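Local coordinates for vinylacetyl-CoA Delta-isomerase (Nitrosopumilus maritimus SCM1, PDB 6VJR), which probably dehydrates 4-hydroxybutyryl-CoA and isomerises vinylacetyl-CoA, and carries FAD, a [4Fe-4S] cluster and iron, at residues H126-E131 and I264-V269; V133-Q138 and S193-L198. One frame throughout, in Å; residues are numbered along the deposited sequence. Where two conformers were deposited one is given.

Interaction 1: H126-E131 and I264-V269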
ATOM      1  N   HIS A 126     -35.735  29.909   1.842  1.00 19.72           N
ATOM      2  CA  HIS A 126     -34.872  30.169   2.986  1.00 17.82           C
ATOM      3  C   HIS A 126     -35.719  30.532   4.210  1.00 17.58           C
ATOM      4  O   HIS A 126     -35.427  30.048   5.303  1.00 19.60           O
ATOM      5  CB  HIS A 126     -33.824  31.233   2.640  1.00 17.79           C
ATOM      6  CG  HIS A 126     -32.763  31.365   3.639  1.00 18.84           C
ATOM      7  ND1 HIS A 126     -31.867  30.343   3.855  1.00 18.39           N
ATOM      8  CD2 HIS A 126     -32.429  32.355   4.484  1.00 20.97           C
ATOM      9  CE1 HIS A 126     -31.018  30.699   4.835  1.00 18.26           C
ATOM     10  NE2 HIS A 126     -31.348  31.933   5.228  1.00 20.29           N
ATOM     11  N   LYS A 127     -36.740  31.393   4.044  1.00 20.05           N
ATOM     12  CA  LYS A 127     -37.651  31.764   5.132  1.00 21.18           C
ATOM     13  C   LYS A 127     -38.377  30.541   5.681  1.00 20.77           C
ATOM     14  O   LYS A 127     -38.400  30.311   6.899  1.00 21.78           O
ATOM     15  CB  LYS A 127     -38.664  32.831   4.677  1.00 24.79           C
ATOM     16  CG  LYS A 127     -38.066  34.184   4.355  1.00 32.53           C
ATOM     17  CD  LYS A 127     -39.030  35.263   3.858  1.00 40.62           C
ATOM     18  CE  LYS A 127     -38.407  36.258   2.887  1.00 47.42           C
ATOM     19  NZ  LYS A 127     -38.121  35.673   1.562  1.00 46.00           N
ATOM     20  N   ARG A 128     -38.887  29.701   4.758  1.00 21.53           N
ATOM     21  CA  ARG A 128     -39.503  28.442   5.142  1.00 20.02           C
ATOM     22  C   ARG A 128     -38.509  27.593   5.931  1.00 20.79           C
ATOM     23  O   ARG A 128     -38.849  27.042   6.992  1.00 19.52           O
ATOM     24  CB  ARG A 128     -39.971  27.700   3.896  1.00 20.59           C
ATOM     25  CG  ARG A 128     -41.141  28.342   3.182  1.00 20.58           C
ATOM     26  CD  ARG A 128     -41.337  27.526   1.926  1.00 20.67           C
ATOM     27  NE  ARG A 128     -42.421  28.064   1.110  1.00 23.78           N
ATOM     28  CZ  ARG A 128     -42.769  27.610  -0.083  1.00 24.36           C
ATOM     29  NH1 ARG A 128     -43.731  28.188  -0.804  1.00 28.27           N
ATOM     30  NH2 ARG A 128     -42.173  26.581  -0.563  1.00 23.16           N
ATOM     31  N   PHE A 129     -37.286  27.447   5.387  1.00 20.68           N
ATOM     32  CA  PHE A 129     -36.294  26.631   6.040  1.00 18.33           C
ATOM     33  C   PHE A 129     -35.947  27.138   7.444  1.00 18.61           C
ATOM     34  O   PHE A 129     -35.852  26.343   8.377  1.00 18.88           O
ATOM     35  CB  PHE A 129     -35.090  26.463   5.109  1.00 18.46           C
ATOM     36  CG  PHE A 129     -34.054  25.574   5.766  1.00 17.67           C
ATOM     37  CD1 PHE A 129     -34.286  24.220   5.964  1.00 19.18           C
ATOM     38  CD2 PHE A 129     -32.865  26.100   6.237  1.00 18.84           C
ATOM     39  CE1 PHE A 129     -33.343  23.448   6.610  1.00 20.43           C
ATOM     40  CE2 PHE A 129     -31.905  25.298   6.829  1.00 19.18           C
ATOM     41  CZ  PHE A 129     -32.159  23.991   7.037  1.00 18.37           C
ATOM     42  N   LEU A 130     -35.769  28.438   7.621  1.00 19.49           N
ATOM     43  CA  LEU A 130     -35.465  28.960   8.945  1.00 21.85           C
ATOM     44  C   LEU A 130     -36.590  28.680   9.950  1.00 21.44           C
ATOM     45  O   LEU A 130     -36.316  28.404  11.137  1.00 20.76           O
ATOM     46  CB  LEU A 130     -35.152  30.457   8.881  1.00 23.35           C
ATOM     47  CG  LEU A 130     -33.848  30.831   8.178  1.00 24.68           C
ATOM     48  CD1 LEU A 130     -33.703  32.326   8.120  1.00 25.94           C
ATOM     49  CD2 LEU A 130     -32.647  30.174   8.885  1.00 27.50           C
ATOM     50  N   GLU A 131     -37.856  28.779   9.511  1.00 21.08           N
ATOM     51  CA  GLU A 131     -38.951  28.450  10.415  1.00 22.08           C
ATOM     52  C   GLU A 131     -38.874  26.977  10.811  1.00 18.91           C
ATOM     53  O   GLU A 131     -39.182  26.627  11.948  1.00 21.42           O
ATOM     54  CB  GLU A 131     -40.320  28.800   9.836  1.00 24.74           C
ATOM     55  CG  GLU A 131     -40.503  30.288   9.610  1.00 28.21           C
ATOM     56  CD  GLU A 131     -40.713  31.074  10.884  1.00 35.08           C
ATOM     57  OE1 GLU A 131     -40.656  32.293  10.724  1.00 45.94           O
ATOM     58  OE2 GLU A 131     -40.965  30.537  11.994  1.00 39.26           O
ATOM     59  N   ILE A 264     -46.590  16.983   1.131  1.00 19.47           N
ATOM     60  CA  ILE A 264     -45.701  17.936   1.774  1.00 20.35           C
ATOM     61  C   ILE A 264     -46.314  19.314   1.622  1.00 19.67           C
ATOM     62  O   ILE A 264     -46.412  19.800   0.497  1.00 20.86           O
ATOM     63  CB  ILE A 264     -44.279  17.923   1.192  1.00 21.26           C
ATOM     64  CG1 ILE A 264     -43.767  16.494   1.033  1.00 20.96           C
ATOM     65  CG2 ILE A 264     -43.362  18.788   2.051  1.00 21.77           C
ATOM     66  CD1 ILE A 264     -42.368  16.381   0.470  1.00 22.23           C
ATOM     67  N   PRO A 265     -46.705  19.978   2.731  1.00 21.14           N
ATOM     68  CA  PRO A 265     -47.301  21.291   2.621  1.00 19.93           C
ATOM     69  C   PRO A 265     -46.243  22.306   2.199  1.00 20.96           C
ATOM     70  O   PRO A 265     -45.062  22.113   2.430  1.00 20.17           O
ATOM     71  CB  PRO A 265     -47.842  21.561   4.025  1.00 22.46           C
ATOM     72  CG  PRO A 265     -46.956  20.757   4.921  1.00 21.89           C
ATOM     73  CD  PRO A 265     -46.573  19.526   4.123  1.00 21.32           C
ATOM     74  N   TRP A 266     -46.664  23.414   1.598  1.00 22.76           N
ATOM     75  CA  TRP A 266     -45.724  24.402   1.095  1.00 22.68           C
ATOM     76  C   TRP A 266     -44.702  24.825   2.143  1.00 22.21           C
ATOM     77  O   TRP A 266     -43.555  25.088   1.807  1.00 23.30           O
ATOM     78  CB  TRP A 266     -46.485  25.615   0.549  1.00 25.23           C
ATOM     79  CG  TRP A 266     -47.246  25.294  -0.700  1.00 28.70           C
ATOM     80  CD1 TRP A 266     -48.575  25.500  -0.914  1.00 31.70           C
ATOM     81  CD2 TRP A 266     -46.727  24.695  -1.909  1.00 31.86           C
ATOM     82  NE1 TRP A 266     -48.914  25.081  -2.167  1.00 35.29           N
ATOM     83  CE2 TRP A 266     -47.815  24.584  -2.802  1.00 36.07           C
ATOM     84  CE3 TRP A 266     -45.470  24.260  -2.329  1.00 34.21           C
ATOM     85  CZ2 TRP A 266     -47.688  24.052  -4.078  1.00 36.06           C
ATOM     86  CZ3 TRP A 266     -45.340  23.754  -3.606  1.00 36.28           C
ATOM     87  CH2 TRP A 266     -46.435  23.647  -4.460  1.00 39.16           C
ATOM     88  N   ASP A 267     -45.106  24.930   3.411  1.00 22.57           N
ATOM     89  CA  ASP A 267     -44.183  25.458   4.402  1.00 22.81           C
ATOM     90  C   ASP A 267     -43.014  24.510   4.668  1.00 22.34           C
ATOM     91  O   ASP A 267     -42.049  24.902   5.312  1.00 25.22           O
ATOM     92  CB  ASP A 267     -44.854  25.731   5.735  1.00 25.79           C
ATOM     93  CG  ASP A 267     -45.648  24.566   6.300  1.00 29.38           C
ATOM     94  OD1 ASP A 267     -46.815  24.400   5.918  1.00 39.28           O
ATOM     95  OD2 ASP A 267     -45.101  23.826   7.105  1.00 39.57           O
ATOM     96  N   LYS A 268     -43.109  23.268   4.207  1.00 20.37           N
ATOM     97  CA  LYS A 268     -42.051  22.291   4.409  1.00 18.00           C
ATOM     98  C   LYS A 268     -41.347  21.973   3.093  1.00 18.15           C
ATOM     99  O   LYS A 268     -40.572  21.017   3.033  1.00 18.36           O
ATOM    100  CB  LYS A 268     -42.616  21.027   5.073  1.00 20.72           C
ATOM    101  CG  LYS A 268     -43.235  21.180   6.445  1.00 22.59           C
ATOM    102  CD  LYS A 268     -42.246  21.473   7.544  1.00 24.94           C
ATOM    103  CE  LYS A 268     -42.825  21.516   8.914  1.00 27.72           C
ATOM    104  NZ  LYS A 268     -43.646  22.699   9.061  1.00 30.30           N
ATOM    105  N   VAL A 269     -41.642  22.744   2.030  1.00 18.64           N
ATOM    106  CA  VAL A 269     -40.999  22.554   0.727  1.00 19.02           C
ATOM    107  C   VAL A 269     -39.866  23.582   0.571  1.00 18.21           C
ATOM    108  O   VAL A 269     -40.101  24.788   0.637  1.00 20.15           O
ATOM    109  CB  VAL A 269     -42.021  22.680  -0.417  1.00 19.40           C
ATOM    110  CG1 VAL A 269     -41.393  22.776  -1.794  1.00 19.95           C
ATOM    111  CG2 VAL A 269     -43.051  21.567  -0.376  1.00 19.89           C
TER
HETATM  112  O   HOH W   1     -41.518  26.429   7.400  1.00 26.26           O
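A single water bridges the two backbones: it donates one hydrogen to Asp-267 O at 2.6 Å and the other to Arg-128 O at 2.8 Å. The direct bond comes from the side chain of Arg-128. Arg-128 NH2 donates to Val-269 O at 3.0 Å, with an N-H...O angle of 163°. That carbonyl oxygen lies at the edge of the guanidinium, only 3° out of its plane. Extended from CG to NE, the chain spans the gap from the helix to the 3-10 turn 266-268. Trp-266 O sits over one face of the guanidinium, 3.2 Å from Arg-128 CZ, and is not hydrogen-bonded to it. That oxygen instead accepts from Val-269 N, closing the turn. A leucine in place of Arg-128 would probably leave Val-269 O without this donor, and the direct hydrogen bond to the helix would be lost. Within the turn, Lys-268 NZ forms a salt bridge with Asp-267 OD2 at 2.7 Å. Helix 125-139 thus meets the link between strands 262-265 and 269-272. Helix 101-121 packs against Phe-129, and strand 177-188 against Trp-266 and Val-269.

Interaction 2: V133-Q138 and S193-L198; sequences VKMVQQ and SHWIIL
The methyl CE of Met-135, not its sulfur, makes the close approach to the indole of Trp-195. The contact is a Met-aromatic one between helix 125-139 and strand 195-198 of the four-stranded mixed sheet. Met-135 CE lies 3.5 Å from Trp-195 CZ2 and 3.6 Å from Trp-195 CE2. It stands 3.3 Å above the indole plane, offset toward the rim. The sulfur is further back: Met-135 SD is 5.2 Å from the centroid of the six-membered ring of Trp-195, 47° off its normal. CG of Met-135 is anti to the backbone N (chi1 178°), and the chain runs out straight before it bends at chi3 (74°) to bring the methyl to the indole. The two side chains cross at about a right angle. Met-135 is modelled in two conformers, and this geometry belongs to one of them. Val-136, the next residue of the helix, makes a looser apolar contact and also packs on Ile-143 of strand 143-146. Phe-132 meets the Trp-195 ring edge-to-face. The Trp-195 side chain is about 13 Å from a bound FAD and does not touch it. The Val-136 contact runs from Val-136 CG1 to Trp-195 CD1, at 4.4 Å.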
ATOM      1  N   VAL A 133     -36.030  25.205  11.036  1.00 18.42           N
ATOM      2  CA  VAL A 133     -34.922  25.126  11.967  1.00 18.41           C
ATOM      3  C   VAL A 133     -35.380  25.572  13.353  1.00 16.97           C
ATOM      4  O   VAL A 133     -35.048  24.934  14.344  1.00 19.10           O
ATOM      5  CB  VAL A 133     -33.703  25.929  11.484  1.00 18.24           C
ATOM      6  CG1 VAL A 133     -32.649  25.991  12.590  1.00 20.86           C
ATOM      7  CG2 VAL A 133     -33.151  25.274  10.204  1.00 18.00           C
ATOM      8  N   LYS A 134     -36.113  26.681  13.420  1.00 19.55           N
ATOM      9  CA  LYS A 134     -36.596  27.161  14.706  1.00 21.08           C
ATOM     10  C   LYS A 134     -37.418  26.084  15.410  1.00 21.22           C
ATOM     11  O   LYS A 134     -37.209  25.803  16.587  1.00 23.38           O
ATOM     12  CB  LYS A 134     -37.402  28.432  14.488  1.00 23.27           C
ATOM     13  CG  LYS A 134     -38.181  28.828  15.715  1.00 27.99           C
ATOM     14  CD  LYS A 134     -38.887  30.161  15.559  1.00 31.98           C
ATOM     15  CE  LYS A 134     -39.644  30.556  16.776  1.00 35.89           C
ATOM     16  NZ  LYS A 134     -40.202  31.880  16.544  1.00 39.46           N
ATOM     17  N   MET A 135     -38.360  25.470  14.682  0.57 21.03           N
ATOM     18  CA  MET A 135     -39.179  24.402  15.245  0.57 21.63           C
ATOM     19  C   MET A 135     -38.290  23.284  15.806  0.57 20.17           C
ATOM     20  O   MET A 135     -38.402  22.931  16.972  0.57 21.62           O
ATOM     21  CB  MET A 135     -40.151  23.853  14.195  0.57 22.57           C
ATOM     22  CG  MET A 135     -41.023  22.706  14.685  0.57 24.21           C
ATOM     23  SD  MET A 135     -42.109  22.033  13.409  0.57 30.45           S
ATOM     24  CE  MET A 135     -40.980  21.109  12.357  0.57 29.79           C
ATOM     25  N   VAL A 136     -37.401  22.709  14.982  1.00 19.58           N
ATOM     26  CA  VAL A 136     -36.687  21.523  15.412  1.00 19.05           C
ATOM     27  C   VAL A 136     -35.707  21.839  16.541  1.00 19.35           C
ATOM     28  O   VAL A 136     -35.452  20.989  17.388  1.00 19.42           O
ATOM     29  CB  VAL A 136     -36.045  20.760  14.239  1.00 19.20           C
ATOM     30  CG1 VAL A 136     -37.079  20.356  13.209  1.00 20.82           C
ATOM     31  CG2 VAL A 136     -34.952  21.519  13.538  1.00 20.03           C
ATOM     32  N   GLN A 137     -35.145  23.041  16.532  1.00 18.85           N
ATOM     33  CA  GLN A 137     -34.306  23.513  17.630  1.00 19.87           C
ATOM     34  C   GLN A 137     -35.059  23.640  18.960  1.00 21.37           C
ATOM     35  O   GLN A 137     -34.543  23.269  20.010  1.00 21.02           O
ATOM     36  CB  GLN A 137     -33.635  24.832  17.271  1.00 19.70           C
ATOM     37  CG  GLN A 137     -32.458  24.671  16.312  1.00 20.36           C
ATOM     38  CD  GLN A 137     -31.634  25.939  16.157  1.00 19.37           C
ATOM     39  OE1 GLN A 137     -31.979  27.033  16.664  1.00 20.44           O
ATOM     40  NE2 GLN A 137     -30.567  25.775  15.389  1.00 19.43           N
ATOM     41  N   GLN A 138     -36.246  24.242  18.913  1.00 20.74           N
ATOM     42  CA  GLN A 138     -37.074  24.399  20.096  1.00 22.25           C
ATOM     43  C   GLN A 138     -37.457  23.048  20.696  1.00 21.41           C
ATOM     44  O   GLN A 138     -37.428  22.892  21.915  1.00 24.74           O
ATOM     45  CB  GLN A 138     -38.367  25.137  19.762  1.00 25.55           C
ATOM     46  CG  GLN A 138     -38.172  26.567  19.294  1.00 29.94           C
ATOM     47  CD  GLN A 138     -39.485  27.259  18.987  1.00 36.80           C
ATOM     48  OE1 GLN A 138     -40.332  26.782  18.216  1.00 43.27           O
ATOM     49  NE2 GLN A 138     -39.691  28.380  19.642  1.00 41.33           N
ATOM     50  N   SER A 193     -35.989   8.715  13.796  0.59 13.36           N
ATOM     51  CA  SER A 193     -36.036  10.145  13.567  0.59 14.43           C
ATOM     52  C   SER A 193     -37.462  10.678  13.777  0.59 14.74           C
ATOM     53  O   SER A 193     -38.441   9.934  13.652  0.59 13.17           O
ATOM     54  CB  SER A 193     -35.580  10.476  12.152  0.59 13.84           C
ATOM     55  OG  SER A 193     -34.240  10.081  11.849  0.59 13.57           O
ATOM     56  N   HIS A 194     -37.563  11.991  14.013  1.00 14.97           N
ATOM     57  CA  HIS A 194     -38.824  12.716  14.110  1.00 15.30           C
ATOM     58  C   HIS A 194     -39.258  13.299  12.757  1.00 15.43           C
ATOM     59  O   HIS A 194     -40.453  13.314  12.433  1.00 15.98           O
ATOM     60  CB  HIS A 194     -38.742  13.789  15.200  1.00 16.02           C
ATOM     61  CG  HIS A 194     -38.403  13.264  16.546  1.00 16.40           C
ATOM     62  ND1 HIS A 194     -37.152  13.435  17.092  1.00 17.93           N
ATOM     63  CD2 HIS A 194     -39.078  12.496  17.414  1.00 18.79           C
ATOM     64  CE1 HIS A 194     -37.128  12.873  18.302  1.00 18.45           C
ATOM     65  NE2 HIS A 194     -38.284  12.268  18.506  1.00 16.89           N
ATOM     66  N   TRP A 195     -38.300  13.863  12.024  1.00 15.58           N
ATOM     67  CA  TRP A 195     -38.496  14.414  10.695  1.00 16.68           C
ATOM     68  C   TRP A 195     -37.425  13.858   9.770  1.00 16.26           C
ATOM     69  O   TRP A 195     -36.319  13.592  10.229  1.00 16.50           O
ATOM     70  CB  TRP A 195     -38.399  15.934  10.682  1.00 17.70           C
ATOM     71  CG  TRP A 195     -39.519  16.596  11.428  1.00 18.37           C
ATOM     72  CD1 TRP A 195     -39.641  16.811  12.764  1.00 20.80           C
ATOM     73  CD2 TRP A 195     -40.714  17.105  10.826  1.00 19.38           C
ATOM     74  NE1 TRP A 195     -40.832  17.436  13.038  1.00 22.65           N
ATOM     75  CE2 TRP A 195     -41.510  17.625  11.865  1.00 20.55           C
ATOM     76  CE3 TRP A 195     -41.160  17.212   9.507  1.00 19.77           C
ATOM     77  CZ2 TRP A 195     -42.746  18.201  11.620  1.00 21.04           C
ATOM     78  CZ3 TRP A 195     -42.391  17.764   9.269  1.00 20.69           C
ATOM     79  CH2 TRP A 195     -43.163  18.261  10.314  1.00 19.83           C
ATOM     80  N   ILE A 196     -37.756  13.779   8.486  1.00 16.08           N
ATOM     81  CA  ILE A 196     -36.845  13.339   7.436  1.00 15.90           C
ATOM     82  C   ILE A 196     -36.896  14.379   6.316  1.00 15.99           C
ATOM     83  O   ILE A 196     -37.998  14.797   5.905  1.00 16.77           O
ATOM     84  CB  ILE A 196     -37.271  11.961   6.941  1.00 17.78           C
ATOM     85  CG1 ILE A 196     -37.131  10.923   8.084  1.00 21.20           C
ATOM     86  CG2 ILE A 196     -36.445  11.575   5.727  1.00 18.75           C
ATOM     87  CD1 ILE A 196     -37.908   9.651   7.886  1.00 23.86           C
ATOM     88  N   ILE A 197     -35.713  14.864   5.894  1.00 16.21           N
ATOM     89  CA  ILE A 197     -35.619  15.810   4.794  1.00 15.99           C
ATOM     90  C   ILE A 197     -35.232  15.065   3.517  1.00 15.50           C
ATOM     91  O   ILE A 197     -34.142  14.506   3.415  1.00 17.06           O
ATOM     92  CB  ILE A 197     -34.611  16.934   5.093  1.00 16.79           C
ATOM     93  CG1 ILE A 197     -34.929  17.675   6.407  1.00 18.56           C
ATOM     94  CG2 ILE A 197     -34.628  17.915   3.929  1.00 19.09           C
ATOM     95  CD1 ILE A 197     -33.915  18.703   6.814  1.00 20.48           C
ATOM     96  N   LEU A 198     -36.141  15.079   2.544  1.00 15.29           N
ATOM     97  CA  LEU A 198     -35.906  14.481   1.242  1.00 14.20           C
ATOM     98  C   LEU A 198     -35.111  15.477   0.398  1.00 15.98           C
ATOM     99  O   LEU A 198     -35.478  16.649   0.344  1.00 17.13           O
ATOM    100  CB  LEU A 198     -37.247  14.207   0.554  1.00 15.32           C
ATOM    101  CG  LEU A 198     -38.235  13.332   1.322  1.00 18.23           C
ATOM    102  CD1 LEU A 198     -39.546  13.269   0.593  1.00 21.51           C
ATOM    103  CD2 LEU A 198     -37.647  11.950   1.591  1.00 19.47           C
TER

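From the N terminus the chain runs through several helices and short strands, including helix 101-121, before helix 125-139, which supplies one side of both contacts: 126-131 for interaction 1 and 133-138 for interaction 2. The chain then forms strand 143-146, then strands 169-173 and 177-188 of the larger mixed sheet, before reaching 193-198, where interaction 2 closes the shorter loop. It continues through strand 213-218 and further strands to 264-269, where interaction 1 closes the longer loop. Interaction 2 is therefore nested inside interaction 1. Their centres are 11 Å apart. Lys-268 joins them directly: Lys-268 CE packs 3.6 Å from Trp-195 CH2. Together they fasten one helix to two strand regions.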